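CmeC (Campylobacter jejuni, PDB 4MT4) probably serves as the outer membrane channel through which a drug efflux system expels its substrates from the cell. Local coordinates at residues B[113-124]-B[300-311]. Numbering follows the deposited sequence.
Sequences DFKMGLNLSYEI and LSLTGLLGFESG. With C8E ((hydroxyethyloxy)tri(ethyloxy)octane), chain Q; C8E ((hydroxyethyloxy)tri(ethyloxy)octane), chain P; C8E ((hydroxyethyloxy)tri(ethyloxy)octane), chain N.
F114 N donates to S310 O at 2.8 Å, and S310 N returns a bond to F114 O; four more such reciprocal pairs, from M116 with F308 to Y122 with L302, join strand 113-124 antiparallel to 300-311. At the G117–G307 pair the CA atoms come within 3.6 Å. Neither residue has a side chain, which allows this approach where the second strand turns a corner. On the face carrying N119 and L305, L305 CD1 lies 3.3 Å from L118 O and also packs against N119 ND2, the side chains of L305 and N119 running alongside each other. Farther along that face K115 and E309 extend in parallel, K115 CE 3.7 Å from E309 OE2. The E309 carboxylate also meets that of D113, E309 OE2 to D113 OD1 3.0 Å with their planes 46° apart, a like-charge approach that K115 may ease, its NZ making a long salt bridge to D113 OD2. On the other face I124 has CG1 anti to its carbonyl carbon (chi1 -52°), which sets CG1 3.7 Å from L300 CD2 while I124 CD1 reaches L302 CD2.

These are the two central strands of the four that each chain contributes to the trimeric outer-membrane β-barrel of this family. Detergent chains lie along the face of L118, L306 and F308, consistent with its facing lipid: the C8E of chain Q passes L118 CD2 and F308 CE2, its C8 3.5 Å from F308 CE2, and the C8E of chain P touches L120 CB and L306 CB. I124 also borders the bound (2S)-1-(pentanoyloxy)propan-2-yl hexanoate.

Strand 84-96 flanks 113-124, and its S88 OG hydrogen-bonds N119 OD1, while N119 ND2 donates to a water at 2.9 Å. Beyond 300-311 lies strand 322-335, where W324 packs on L306, and P101 of a second subunit touches D113 and E309.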
# COMPACT_ATOMS: atom_id res chain seq x y z
N ASP B 113 -34.03 48.49 5.34
CA ASP B 113 -33.86 47.77 6.60
C ASP B 113 -32.38 47.63 6.94
O ASP B 113 -31.63 46.97 6.23
CB ASP B 113 -34.52 46.40 6.53
CG ASP B 113 -34.60 45.72 7.89
OD1 ASP B 113 -34.73 46.43 8.91
OD2 ASP B 113 -34.53 44.47 7.93
N PHE B 114 -31.97 48.27 8.04
CA PHE B 114 -30.58 48.20 8.47
C PHE B 114 -30.47 47.52 9.83
O PHE B 114 -31.21 47.84 10.75
CB PHE B 114 -29.98 49.61 8.54
CG PHE B 114 -29.98 50.33 7.22
CD1 PHE B 114 -28.96 50.12 6.30
CD2 PHE B 114 -30.99 51.22 6.90
CE1 PHE B 114 -28.96 50.78 5.08
CE2 PHE B 114 -30.99 51.89 5.69
CZ PHE B 114 -29.98 51.67 4.78
N LYS B 115 -29.56 46.56 9.93
CA LYS B 115 -29.36 45.82 11.18
C LYS B 115 -27.89 45.82 11.61
O LYS B 115 -26.99 45.98 10.79
CB LYS B 115 -29.85 44.38 11.03
CG LYS B 115 -31.35 44.25 10.75
CD LYS B 115 -31.73 42.80 10.51
CE LYS B 115 -33.22 42.64 10.28
NZ LYS B 115 -33.57 41.24 9.94
N MET B 116 -27.68 45.63 12.91
CA MET B 116 -26.34 45.62 13.49
C MET B 116 -26.40 45.15 14.94
O MET B 116 -27.17 45.69 15.74
CB MET B 116 -25.69 47.01 13.43
CG MET B 116 -24.34 47.09 14.11
SD MET B 116 -23.75 48.78 14.35
CE MET B 116 -23.73 49.38 12.66
N GLY B 117 -25.59 44.15 15.29
CA GLY B 117 -25.54 43.67 16.66
C GLY B 117 -24.76 42.39 16.88
O GLY B 117 -24.20 41.82 15.94
N LEU B 118 -24.72 41.94 18.13
CA LEU B 118 -24.05 40.68 18.48
C LEU B 118 -25.02 39.51 18.38
O LEU B 118 -26.20 39.64 18.68
CB LEU B 118 -23.47 40.74 19.90
CG LEU B 118 -22.35 41.74 20.21
CD1 LEU B 118 -21.45 41.97 19.00
CD2 LEU B 118 -22.92 43.06 20.73
N ASN B 119 -24.50 38.35 17.97
CA ASN B 119 -25.33 37.16 17.83
C ASN B 119 -24.89 36.02 18.73
O ASN B 119 -23.70 35.74 18.87
CB ASN B 119 -25.34 36.69 16.37
CG ASN B 119 -25.93 37.72 15.43
OD1 ASN B 119 -25.20 38.43 14.74
ND2 ASN B 119 -27.25 37.82 15.40
N LEU B 120 -25.86 35.36 19.35
CA LEU B 120 -25.60 34.18 20.16
C LEU B 120 -26.12 32.93 19.46
O LEU B 120 -27.25 32.91 18.99
CB LEU B 120 -26.24 34.31 21.55
CG LEU B 120 -26.33 33.02 22.37
CD1 LEU B 120 -24.97 32.63 22.93
CD2 LEU B 120 -27.36 33.16 23.49
N SER B 121 -25.28 31.90 19.39
CA SER B 121 -25.70 30.62 18.85
C SER B 121 -25.13 29.49 19.71
O SER B 121 -23.91 29.35 19.83
CB SER B 121 -25.26 30.46 17.40
OG SER B 121 -23.85 30.55 17.27
N TYR B 122 -26.01 28.70 20.31
CA TYR B 122 -25.59 27.63 21.21
C TYR B 122 -26.46 26.39 21.05
O TYR B 122 -27.68 26.45 21.19
CB TYR B 122 -25.64 28.12 22.66
CG TYR B 122 -24.96 27.19 23.65
CD1 TYR B 122 -23.97 26.31 23.24
CD2 TYR B 122 -25.33 27.18 24.99
CE1 TYR B 122 -23.35 25.46 24.14
CE2 TYR B 122 -24.73 26.33 25.89
CZ TYR B 122 -23.74 25.47 25.46
OH TYR B 122 -23.13 24.63 26.36
N GLU B 123 -25.81 25.27 20.76
CA GLU B 123 -26.51 23.99 20.65
C GLU B 123 -26.46 23.26 21.99
O GLU B 123 -25.40 22.83 22.43
CB GLU B 123 -25.90 23.13 19.55
CG GLU B 123 -26.91 22.33 18.74
CD GLU B 123 -27.77 23.20 17.86
OE1 GLU B 123 -27.32 24.30 17.48
OE2 GLU B 123 -28.91 22.78 17.53
N ILE B 124 -27.62 23.14 22.64
CA ILE B 124 -27.69 22.49 23.94
C ILE B 124 -27.42 21.00 23.83
O ILE B 124 -28.19 20.26 23.20
CB ILE B 124 -29.07 22.72 24.60
CG1 ILE B 124 -29.41 24.21 24.61
CG2 ILE B 124 -29.08 22.17 26.01
CD1 ILE B 124 -28.39 25.07 25.34
N LEU B 300 -31.94 20.80 20.82
CA LEU B 300 -32.32 22.13 21.29
C LEU B 300 -31.30 23.18 20.88
O LEU B 300 -30.11 23.04 21.14
CB LEU B 300 -32.50 22.14 22.81
CG LEU B 300 -32.88 23.47 23.46
CD1 LEU B 300 -34.17 24.01 22.86
CD2 LEU B 300 -33.01 23.32 24.97
N SER B 301 -31.78 24.23 20.22
CA SER B 301 -30.91 25.29 19.72
C SER B 301 -31.25 26.64 20.35
O SER B 301 -32.41 27.04 20.38
CB SER B 301 -31.00 25.38 18.20
OG SER B 301 -30.75 24.12 17.61
N LEU B 302 -30.23 27.33 20.86
CA LEU B 302 -30.43 28.63 21.48
C LEU B 302 -29.85 29.74 20.61
O LEU B 302 -28.71 29.67 20.17
CB LEU B 302 -29.79 28.66 22.87
CG LEU B 302 -30.73 28.55 24.08
CD1 LEU B 302 -31.61 27.32 23.98
CD2 LEU B 302 -29.93 28.55 25.37
N THR B 303 -30.65 30.78 20.38
CA THR B 303 -30.21 31.94 19.62
C THR B 303 -30.51 33.23 20.38
O THR B 303 -31.50 33.32 21.11
CB THR B 303 -30.87 32.01 18.23
OG1 THR B 303 -32.30 31.94 18.38
CG2 THR B 303 -30.40 30.86 17.36
N GLY B 304 -29.64 34.22 20.23
CA GLY B 304 -29.80 35.49 20.90
C GLY B 304 -29.24 36.64 20.09
O GLY B 304 -28.22 36.49 19.41
N LEU B 305 -29.91 37.79 20.15
CA LEU B 305 -29.47 38.98 19.44
C LEU B 305 -29.47 40.19 20.35
O LEU B 305 -30.38 40.36 21.16
CB LEU B 305 -30.35 39.23 18.21
CG LEU B 305 -30.15 40.56 17.48
CD1 LEU B 305 -28.79 40.60 16.79
CD2 LEU B 305 -31.27 40.82 16.49
N LEU B 306 -28.45 41.03 20.22
CA LEU B 306 -28.41 42.31 20.91
C LEU B 306 -27.79 43.36 20.00
O LEU B 306 -26.59 43.31 19.71
CB LEU B 306 -27.61 42.21 22.21
CG LEU B 306 -27.47 43.53 22.98
CD1 LEU B 306 -28.83 44.06 23.40
CD2 LEU B 306 -26.55 43.37 24.18
N GLY B 307 -28.60 44.30 19.54
CA GLY B 307 -28.11 45.33 18.65
C GLY B 307 -29.14 46.36 18.21
O GLY B 307 -29.88 46.89 19.03
N PHE B 308 -29.16 46.64 16.91
CA PHE B 308 -29.97 47.73 16.38
C PHE B 308 -30.73 47.35 15.10
O PHE B 308 -30.29 46.50 14.33
CB PHE B 308 -29.09 48.95 16.11
CG PHE B 308 -28.33 49.43 17.31
CD1 PHE B 308 -28.89 50.34 18.19
CD2 PHE B 308 -27.04 48.98 17.56
CE1 PHE B 308 -28.18 50.79 19.29
CE2 PHE B 308 -26.33 49.42 18.66
CZ PHE B 308 -26.91 50.33 19.53
N GLU B 309 -31.87 48.01 14.89
CA GLU B 309 -32.61 47.90 13.64
C GLU B 309 -33.37 49.18 13.34
O GLU B 309 -34.04 49.74 14.21
CB GLU B 309 -33.57 46.71 13.67
CG GLU B 309 -34.33 46.52 12.36
CD GLU B 309 -35.26 45.33 12.38
OE1 GLU B 309 -35.40 44.68 13.44
OE2 GLU B 309 -35.86 45.03 11.32
N SER B 310 -33.27 49.65 12.10
CA SER B 310 -33.97 50.86 11.68
C SER B 310 -34.23 50.84 10.18
O SER B 310 -33.53 50.17 9.42
CB SER B 310 -33.17 52.11 12.06
OG SER B 310 -33.82 53.29 11.62
N GLY B 311 -35.26 51.58 9.76
CA GLY B 311 -35.59 51.71 8.36
C GLY B 311 -34.75 52.78 7.69
O GLY B 311 -34.82 52.99 6.48
C1 C8E Q . -31.10 46.78 27.61
C2 C8E Q . -29.89 46.30 26.89
C3 C8E Q . -28.78 47.27 26.66
C4 C8E Q . -28.51 47.68 25.25
C5 C8E Q . -27.09 47.92 24.87
C6 C8E Q . -26.79 48.14 23.42
C7 C8E Q . -25.48 47.67 22.90
C8 C8E Q . -25.39 47.43 21.43
O9 C8E Q . -24.44 46.54 20.97
C10 C8E Q . -24.42 46.22 19.63
C11 C8E Q . -23.10 46.18 18.94
O12 C8E Q . -23.09 45.80 17.61
C13 C8E Q . -22.03 45.07 17.12
C14 C8E Q . -21.56 45.41 15.74
O15 C8E Q . -21.28 44.37 14.88
C16 C8E Q . -20.11 44.38 14.17
C17 C8E Q . -20.09 43.70 12.85
O18 C8E Q . -19.01 43.92 12.02
C19 C8E Q . -17.74 44.05 12.55
C20 C8E Q . -17.09 45.40 12.51
O21 C8E Q . -16.01 45.63 13.34
C1 C8E P . -25.45 37.82 22.34
C2 C8E P . -26.48 38.69 22.99
C3 C8E P . -27.78 38.07 23.38
C4 C8E P . -28.74 38.91 24.14
C5 C8E P . -30.02 38.27 24.57
C6 C8E P . -31.02 39.14 25.24
C7 C8E P . -32.07 38.50 26.09
C8 C8E P . -32.70 39.36 27.13
O9 C8E P . -34.06 39.28 27.30
C10 C8E P . -34.59 38.32 28.14
C11 C8E P . -35.46 38.80 29.25
O12 C8E P . -36.78 38.39 29.26
C13 C8E P . -37.79 39.32 29.34
C14 C8E P . -37.66 40.44 30.31
O15 C8E P . -38.47 41.54 30.10
C16 C8E P . -39.21 42.03 31.15
C17 C8E P . -40.33 42.97 30.82
O18 C8E P . -40.03 44.31 30.67
C19 C8E P . -41.03 45.20 30.34
C20 C8E P . -41.06 46.53 31.02
O21 C8E P . -42.15 47.35 30.79
C1 C8E N . -20.05 45.69 -5.58
C2 C8E N . -20.37 46.38 -4.30
C3 C8E N . -21.75 46.93 -4.14
C4 C8E N . -22.18 47.34 -2.77
C5 C8E N . -23.64 47.33 -2.48
C6 C8E N . -24.06 46.92 -1.11
C7 C8E N . -25.46 46.43 -0.94
C8 C8E N . -26.31 47.09 0.09
O9 C8E N . -27.40 47.80 -0.35
C10 C8E N . -28.40 48.12 0.54
C11 C8E N . -29.40 49.14 0.13
O12 C8E N . -28.97 50.45 0.07
C13 C8E N . -29.73 51.43 0.66
C14 C8E N . -29.63 52.81 0.09
O15 C8E N . -30.27 53.82 0.77
C16 C8E N . -29.92 54.06 2.08
C17 C8E N . -30.69 55.12 2.81
O18 C8E N . -30.73 55.04 4.18
C19 C8E N . -31.68 55.76 4.86
C20 C8E N . -33.05 55.82 4.28
O21 C8E N . -34.05 55.07 4.88
O HOH W 1 -29.05 35.74 16.15
O HOH W 2 -29.44 19.57 21.24